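Local coordinates for periplasmic branched-chain amino acid-binding protein (Burkholderia mallei, PDB 3I09), which probably captures branched-chain amino acids or related small carboxylates in the periplasm and hands them to an ABC transporter, at residues G15-I20 and H177-S182; Y122-L127 and Y150-A155; W143-A148 and A227-F232. One frame throughout, in Å; residues are numbered along the deposited sequence. Where two conformers were deposited one is given.

Interaction 1 (G15-I20 and H177-S182); sequences GLYADI and HPLSAS. With AAE (acetoacetic acid), chain C.
The ring of Tyr17 is a partition between protein and ligand: Leu16 CG lies over the centre of one face, 3.6 Å above its plane, and the methyl carbon C9 of acetoacetic acid rests on the opposite face, nearer the rim. Leu179 approaches the phenol end obliquely, its CD1 3.5 Å from Tyr17 OH, and the same methyl packs against Leu16 CD1 at 3.8 Å. One methyl group of the 177-182 loop thus touches two consecutive side chains of the 15-20 segment. Leu16 folds back over its neighbour's ring because chi1 of 77° sets CG between its own backbone N and carbonyl carbon, while in Leu179 a chi1 of 179°, with CG anti to the backbone N, carries CD1 to Leu16 and Tyr17. Tyr17 OH is engaged by hydrogen bonding to Tyr150 OH, so the apolar contact with Leu179 leaves its polar end with a partner. At the outer margin a water joins the loops, accepting from Leu16 N at 2.9 Å and hydrogen-bonded to Ser180 OG at 3.1 Å. Ile20 CD1 adds a second apolar contact to the ligand methyl, 3.8 Å from C9. Gly15 to Ala18 form a type I turn, closed by Ala18 N to Gly15 O, and Asp207 receives a hydrogen bond from Ser180 N. Loops that follow strands of two different sheets meet here across the ligand cleft, as in the closed, ligand-bound form of type I periplasmic binding proteins.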
# COMPACT_ATOMS: atom_id res chain seq x y z
N GLY A 15 13.04 9.07 -2.75
CA GLY A 15 12.85 8.71 -4.15
C GLY A 15 11.39 8.76 -4.60
O GLY A 15 10.59 9.58 -4.11
N LEU A 16 11.04 7.88 -5.53
CA LEU A 16 9.77 7.96 -6.26
C LEU A 16 8.53 7.68 -5.37
O LEU A 16 7.41 7.91 -5.82
CB LEU A 16 9.77 7.01 -7.44
CG LEU A 16 9.54 5.51 -7.19
CD1 LEU A 16 9.37 4.81 -8.52
CD2 LEU A 16 10.69 4.86 -6.39
N TYR A 17 8.73 7.15 -4.16
CA TYR A 17 7.61 6.88 -3.23
C TYR A 17 7.54 7.84 -2.03
O TYR A 17 6.69 7.66 -1.14
CB TYR A 17 7.67 5.43 -2.73
CG TYR A 17 7.61 4.40 -3.84
CD1 TYR A 17 6.74 4.54 -4.88
CD2 TYR A 17 8.43 3.25 -3.82
CE1 TYR A 17 6.65 3.58 -5.90
CE2 TYR A 17 8.37 2.30 -4.83
CZ TYR A 17 7.47 2.47 -5.86
OH TYR A 17 7.36 1.54 -6.88
N ALA A 18 8.37 8.88 -2.02
CA ALA A 18 8.47 9.76 -0.84
C ALA A 18 7.17 10.53 -0.59
O ALA A 18 6.76 10.68 0.56
CB ALA A 18 9.65 10.76 -0.99
N ASP A 19 6.51 10.98 -1.65
CA ASP A 19 5.33 11.84 -1.48
C ASP A 19 4.16 11.07 -0.94
O ASP A 19 3.39 11.59 -0.15
CB ASP A 19 4.90 12.51 -2.80
CG ASP A 19 5.85 13.55 -3.28
OD1 ASP A 19 6.55 14.17 -2.46
OD2 ASP A 19 5.88 13.76 -4.52
N ILE A 20 4.00 9.82 -1.37
CA ILE A 20 2.82 9.03 -0.97
C ILE A 20 2.94 8.47 0.47
O ILE A 20 1.97 8.03 1.07
CB ILE A 20 2.54 7.87 -1.98
CG1 ILE A 20 3.73 6.93 -2.09
CG2 ILE A 20 2.16 8.39 -3.37
CD1 ILE A 20 3.41 5.65 -2.85
N HIS A 177 10.26 -2.67 -16.88
CA HIS A 177 11.04 -1.48 -16.80
C HIS A 177 11.73 -1.46 -15.45
O HIS A 177 11.20 -1.99 -14.50
CB HIS A 177 10.20 -0.22 -17.01
CG HIS A 177 9.18 0.06 -15.92
ND1 HIS A 177 9.51 0.73 -14.76
CD2 HIS A 177 7.85 -0.20 -15.85
CE1 HIS A 177 8.42 0.85 -14.01
NE2 HIS A 177 7.40 0.31 -14.66
N PRO A 178 12.91 -0.84 -15.37
CA PRO A 178 13.56 -0.68 -14.09
C PRO A 178 12.75 0.22 -13.15
O PRO A 178 12.05 1.13 -13.61
CB PRO A 178 14.90 -0.02 -14.45
CG PRO A 178 14.66 0.68 -15.75
CD PRO A 178 13.68 -0.20 -16.46
N LEU A 179 12.88 -0.02 -11.86
CA LEU A 179 12.28 0.84 -10.84
C LEU A 179 12.81 2.24 -11.05
O LEU A 179 14.01 2.44 -11.26
CB LEU A 179 12.59 0.32 -9.43
CG LEU A 179 12.04 1.15 -8.26
CD1 LEU A 179 10.53 1.16 -8.35
CD2 LEU A 179 12.52 0.68 -6.87
N SER A 180 11.91 3.21 -11.04
CA SER A 180 12.25 4.61 -11.25
C SER A 180 12.91 4.86 -12.62
O SER A 180 13.96 5.54 -12.71
CB SER A 180 13.14 5.09 -10.11
OG SER A 180 12.96 6.47 -9.90
N ALA A 181 12.32 4.29 -13.66
CA ALA A 181 12.80 4.45 -15.05
C ALA A 181 12.83 5.90 -15.51
O ALA A 181 11.90 6.70 -15.22
CB ALA A 181 11.94 3.61 -16.01
N SER A 182 13.86 6.27 -16.26
CA SER A 182 13.98 7.66 -16.70
C SER A 182 13.43 7.85 -18.10
O SER A 182 13.37 8.98 -18.58
CB SER A 182 15.42 8.13 -16.63
OG SER A 182 16.17 7.44 -17.59
O1 AAE C . 4.97 -2.50 -2.88
C2 AAE C . 5.51 -1.61 -3.57
O3 AAE C . 6.70 -1.69 -3.93
C4 AAE C . 4.67 -0.43 -4.01
C5 AAE C . 4.76 0.71 -3.04
O8 AAE C . 5.27 0.56 -1.90
C9 AAE C . 4.06 1.97 -3.46
O HOH W 1 13.48 6.96 -6.88

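Interaction 2 (Y122-L127 and Y150-A155); sequences YDTMAL and YAFGKA. With AAE (acetoacetic acid), chain C.
A buried, largely apolar contact joins the first turns of helices 124-137 and 151-166 beside the ligand pocket. Thr124 CG2 meets the ring of Phe152 obliquely, 3.7 Å from CE1, and Thr124 OG1 lies 4.0 Å from Ala155 CB, one turn further along the second helix. Chi1 of 53° places OG1 between the backbone N and carbonyl carbon of Thr124, where it hydrogen-bonds to Asn159 OD1 and the backbone N of Asp106, leaving CG2, beside the backbone N, to pack against Phe152. Acetoacetic acid lies on one face of Phe152, with C4 3.6 Å above the ring centre. O3 of the ligand's carboxyl group lies at the edge of the Tyr150 ring, near its plane, and accepts a short hydrogen bond from Tyr150 OH (2.6 Å). From the other segment Tyr122 OH, hydrogen-bonded to Gly102 O, comes within 3.6 Å of the ligand's C5. Asp123 caps its helix: OD1 takes a hydrogen bond from Ala126 N at 3.0 Å, nearly in line with the C-O bond. Leu156 of helix 151-166 continues the packing against Thr124 and Leu127, Leu230 touches Tyr122 and Phe152, and Met333 of strand 329-338 packs on Tyr122 and Ala126.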
# COMPACT_ATOMS: atom_id res chain seq x y z
N TYR A 122 -3.30 -2.50 2.14
CA TYR A 122 -3.72 -2.99 0.82
C TYR A 122 -2.75 -4.09 0.40
O TYR A 122 -1.70 -4.23 1.00
CB TYR A 122 -3.72 -1.90 -0.25
CG TYR A 122 -2.36 -1.50 -0.70
CD1 TYR A 122 -1.50 -0.80 0.15
CD2 TYR A 122 -1.84 -1.94 -1.92
CE1 TYR A 122 -0.19 -0.47 -0.25
CE2 TYR A 122 -0.55 -1.58 -2.34
CZ TYR A 122 0.28 -0.88 -1.50
OH TYR A 122 1.56 -0.56 -1.92
N ASP A 123 -3.10 -4.87 -0.61
CA ASP A 123 -2.11 -5.71 -1.27
C ASP A 123 -2.44 -5.87 -2.73
O ASP A 123 -3.47 -5.39 -3.22
CB ASP A 123 -1.86 -7.08 -0.57
CG ASP A 123 -3.05 -8.03 -0.62
OD1 ASP A 123 -3.81 -8.01 -1.59
OD2 ASP A 123 -3.17 -8.82 0.36
N THR A 124 -1.55 -6.53 -3.45
CA THR A 124 -1.73 -6.69 -4.90
C THR A 124 -2.88 -7.58 -5.31
O THR A 124 -3.42 -7.41 -6.41
CB THR A 124 -0.43 -7.21 -5.53
OG1 THR A 124 -0.01 -8.40 -4.84
CG2 THR A 124 0.65 -6.16 -5.42
N MSE A 125 -3.31 -8.51 -4.46
CA MSE A 125 -4.53 -9.28 -4.75
C MSE A 125 -5.77 -8.36 -4.73
O MSE A 125 -6.60 -8.44 -5.60
CB MSE A 125 -4.66 -10.44 -3.76
CG MSE A 125 -5.89 -11.22 -3.89
SE MSE A 125 -5.82 -12.21 -5.60
CE MSE A 125 -4.63 -13.61 -5.02
N ALA A 126 -5.90 -7.49 -3.72
CA ALA A 126 -7.02 -6.56 -3.67
C ALA A 126 -7.01 -5.60 -4.85
O ALA A 126 -8.08 -5.32 -5.39
CB ALA A 126 -7.03 -5.75 -2.35
N LEU A 127 -5.83 -5.11 -5.25
CA LEU A 127 -5.72 -4.25 -6.45
C LEU A 127 -6.25 -4.93 -7.70
O LEU A 127 -7.05 -4.37 -8.45
CB LEU A 127 -4.29 -3.74 -6.67
CG LEU A 127 -3.68 -2.90 -5.55
CD1 LEU A 127 -2.22 -2.56 -5.82
CD2 LEU A 127 -4.52 -1.61 -5.25
N TYR A 150 10.73 -5.64 -10.23
CA TYR A 150 11.07 -6.05 -8.87
C TYR A 150 9.84 -6.69 -8.26
O TYR A 150 8.83 -6.85 -8.94
CB TYR A 150 11.60 -4.88 -8.01
CG TYR A 150 10.58 -3.89 -7.54
CD1 TYR A 150 9.88 -3.10 -8.44
CD2 TYR A 150 10.38 -3.66 -6.17
CE1 TYR A 150 8.94 -2.14 -7.99
CE2 TYR A 150 9.47 -2.72 -5.73
CZ TYR A 150 8.77 -1.95 -6.63
OH TYR A 150 7.87 -1.01 -6.15
N ALA A 151 9.93 -7.10 -7.00
CA ALA A 151 8.90 -7.93 -6.37
C ALA A 151 7.49 -7.38 -6.49
O ALA A 151 6.55 -8.14 -6.70
CB ALA A 151 9.21 -8.15 -4.88
N PHE A 152 7.34 -6.07 -6.36
CA PHE A 152 6.01 -5.48 -6.47
C PHE A 152 5.39 -5.63 -7.85
O PHE A 152 4.25 -6.07 -7.96
CB PHE A 152 6.02 -3.99 -6.09
CG PHE A 152 4.75 -3.29 -6.38
CD1 PHE A 152 3.61 -3.55 -5.61
CD2 PHE A 152 4.64 -2.41 -7.45
CE1 PHE A 152 2.42 -2.92 -5.88
CE2 PHE A 152 3.44 -1.79 -7.75
CZ PHE A 152 2.32 -2.03 -6.95
N GLY A 153 6.11 -5.23 -8.89
CA GLY A 153 5.60 -5.34 -10.25
C GLY A 153 5.23 -6.76 -10.59
O GLY A 153 4.15 -7.02 -11.15
N LYS A 154 6.13 -7.68 -10.27
CA LYS A 154 5.95 -9.09 -10.60
C LYS A 154 4.70 -9.67 -9.92
O LYS A 154 3.90 -10.37 -10.55
CB LYS A 154 7.20 -9.90 -10.23
CG LYS A 154 8.42 -9.49 -11.04
CD LYS A 154 9.67 -10.33 -10.72
CE LYS A 154 10.95 -9.58 -11.04
NZ LYS A 154 12.17 -10.32 -10.60
N ALA A 155 4.52 -9.36 -8.64
CA ALA A 155 3.36 -9.83 -7.90
C ALA A 155 2.07 -9.24 -8.48
O ALA A 155 1.09 -9.97 -8.66
CB ALA A 155 3.46 -9.49 -6.43
O1 AAE C . 4.97 -2.50 -2.88
C2 AAE C . 5.51 -1.61 -3.57
O3 AAE C . 6.70 -1.69 -3.93
C4 AAE C . 4.67 -0.43 -4.01
C5 AAE C . 4.76 0.71 -3.04
O8 AAE C . 5.27 0.56 -1.90
C9 AAE C . 4.06 1.97 -3.46

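Interaction 3 (W143-A148 and A227-F232); sequences WFFLTA and AALLMF
Ala227, on the edge strand 225-228, sets its CB against the six-membered ring of Trp143, 3.8 Å from both CZ3 and CH2; the methyl approaches obliquely. Two residues on, Leu229 divides its methyls between two aromatic rings. CD2 points to the edge of Trp143, near the indole plane and 4.2 Å from CZ3, whereas CD1 comes to the edge of Phe145, in its ring plane and 4.0 Å from CE1. The side chains of Leu229 and Phe145 cross at about a right angle. With chi1 near -70° in both aromatics, CG stands opposite the carbonyl carbon; Trp143 points toward the second segment, while the ring of Phe145 reaches Leu229 only at its far end. Trp143 NE1 is held by Gly140 O, which anchors the indole's polar edge. Beyond Leu229 the chain turns away from strand 142-148: Leu230 packs on Phe152 and Tyr122, and Phe232, the N-cap of helix 233-239, touches Ile20. Strand 198-202 runs between strands 142-148 and 225-228; helices 124-137 and 151-166 pack on Trp143 and Leu229, and helix 151-166 on Phe145. Such side-chain packing spans one face of the parallel sheet, beneath these helices, as in the alpha/beta lobe of a type I periplasmic binding protein.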
# COMPACT_ATOMS: atom_id res chain seq x y z
N TRP A 143 -5.16 -7.40 -22.66
CA TRP A 143 -4.21 -6.68 -21.79
C TRP A 143 -2.76 -6.85 -22.21
O TRP A 143 -2.35 -7.94 -22.60
CB TRP A 143 -4.31 -7.13 -20.33
CG TRP A 143 -5.56 -6.72 -19.64
CD1 TRP A 143 -6.83 -7.04 -20.00
CD2 TRP A 143 -5.68 -5.90 -18.47
NE1 TRP A 143 -7.74 -6.50 -19.14
CE2 TRP A 143 -7.06 -5.79 -18.18
CE3 TRP A 143 -4.76 -5.27 -17.62
CZ2 TRP A 143 -7.54 -5.07 -17.08
CZ3 TRP A 143 -5.24 -4.56 -16.55
CH2 TRP A 143 -6.62 -4.45 -16.29
N PHE A 144 -2.00 -5.76 -22.06
CA PHE A 144 -0.53 -5.78 -22.14
C PHE A 144 -0.03 -5.07 -20.89
O PHE A 144 -0.52 -3.99 -20.53
CB PHE A 144 -0.02 -5.09 -23.41
CG PHE A 144 1.45 -5.35 -23.70
CD1 PHE A 144 2.43 -4.53 -23.16
CD2 PHE A 144 1.84 -6.42 -24.51
CE1 PHE A 144 3.77 -4.77 -23.43
CE2 PHE A 144 3.18 -6.65 -24.79
CZ PHE A 144 4.14 -5.83 -24.25
N PHE A 145 0.93 -5.68 -20.20
CA PHE A 145 1.45 -5.09 -18.94
C PHE A 145 2.74 -4.32 -19.13
O PHE A 145 3.67 -4.77 -19.88
CB PHE A 145 1.61 -6.15 -17.85
CG PHE A 145 0.32 -6.71 -17.35
CD1 PHE A 145 -0.37 -6.06 -16.35
CD2 PHE A 145 -0.23 -7.86 -17.90
CE1 PHE A 145 -1.59 -6.53 -15.90
CE2 PHE A 145 -1.45 -8.36 -17.43
CZ PHE A 145 -2.12 -7.69 -16.44
N LEU A 146 2.81 -3.17 -18.45
CA LEU A 146 4.07 -2.46 -18.23
C LEU A 146 4.39 -2.69 -16.76
O LEU A 146 3.67 -2.23 -15.88
CB LEU A 146 3.90 -0.97 -18.51
CG LEU A 146 5.08 -0.03 -18.29
CD1 LEU A 146 6.28 -0.41 -19.18
CD2 LEU A 146 4.69 1.43 -18.56
N THR A 147 5.48 -3.40 -16.49
CA THR A 147 5.70 -3.95 -15.16
C THR A 147 7.03 -3.51 -14.57
O THR A 147 8.10 -3.76 -15.18
CB THR A 147 5.67 -5.48 -15.24
OG1 THR A 147 4.40 -5.90 -15.78
CG2 THR A 147 5.94 -6.15 -13.87
N ALA A 148 6.99 -2.93 -13.38
CA ALA A 148 8.21 -2.58 -12.67
C ALA A 148 8.98 -3.86 -12.33
O ALA A 148 8.43 -4.81 -11.77
CB ALA A 148 7.92 -1.79 -11.39
N ALA A 227 -4.89 1.14 -17.40
CA ALA A 227 -5.40 0.67 -16.13
C ALA A 227 -4.29 0.95 -15.12
O ALA A 227 -3.24 0.30 -15.11
CB ALA A 227 -5.75 -0.80 -16.19
N ALA A 228 -4.52 1.93 -14.27
CA ALA A 228 -3.55 2.32 -13.26
C ALA A 228 -3.84 1.41 -12.07
O ALA A 228 -4.75 1.63 -11.28
CB ALA A 228 -3.70 3.80 -12.92
N LEU A 229 -3.06 0.35 -11.96
CA LEU A 229 -3.35 -0.68 -10.98
C LEU A 229 -2.99 -0.26 -9.55
O LEU A 229 -3.51 -0.82 -8.59
CB LEU A 229 -2.62 -1.97 -11.39
CG LEU A 229 -3.08 -2.56 -12.71
CD1 LEU A 229 -2.08 -3.69 -13.17
CD2 LEU A 229 -4.50 -3.11 -12.64
N LEU A 230 -2.12 0.75 -9.41
CA LEU A 230 -1.89 1.35 -8.09
C LEU A 230 -1.65 2.86 -8.25
O LEU A 230 -0.69 3.28 -8.91
CB LEU A 230 -0.75 0.72 -7.32
CG LEU A 230 -0.56 1.23 -5.91
CD1 LEU A 230 -1.88 1.16 -5.04
CD2 LEU A 230 0.66 0.50 -5.22
N MSE A 231 -2.57 3.66 -7.73
CA MSE A 231 -2.52 5.12 -7.87
C MSE A 231 -2.98 5.71 -6.53
O MSE A 231 -4.02 5.32 -6.03
CB MSE A 231 -3.45 5.55 -9.02
CG MSE A 231 -3.75 7.05 -9.17
SE MSE A 231 -4.41 7.46 -10.97
CE MSE A 231 -2.87 6.80 -11.94
N PHE A 232 -2.19 6.58 -5.94
CA PHE A 232 -2.53 7.24 -4.70
C PHE A 232 -2.93 8.68 -5.00
O PHE A 232 -2.72 9.19 -6.10
CB PHE A 232 -1.31 7.21 -3.75
CG PHE A 232 -0.94 5.84 -3.31
CD1 PHE A 232 -1.61 5.22 -2.28
CD2 PHE A 232 0.05 5.12 -4.00
CE1 PHE A 232 -1.27 3.91 -1.87
CE2 PHE A 232 0.39 3.82 -3.59
CZ PHE A 232 -0.28 3.23 -2.56

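In the fold
Interaction 3 lies in the lobe of the four-stranded parallel sheet; interaction 1 joins that lobe to a loop of the six-stranded sheet's lobe across the cleft; interaction 2 lies beside the ligand. Centres of interactions 1 and 2 lie about 15 Å apart, 1 and 3 about 14 Å, 2 and 3 about 10 Å. Both segments of interaction 2 fall between those of interaction 1, while interaction 3 alternates with each. Along the chain strand 142-148 comes between helices 124-137 and 151-166, tying interaction 3 to interaction 2. The tyrosine hydrogen bond joins interactions 1 and 2, which line the ligand site; interaction 3 supplies hydrophobic core behind it.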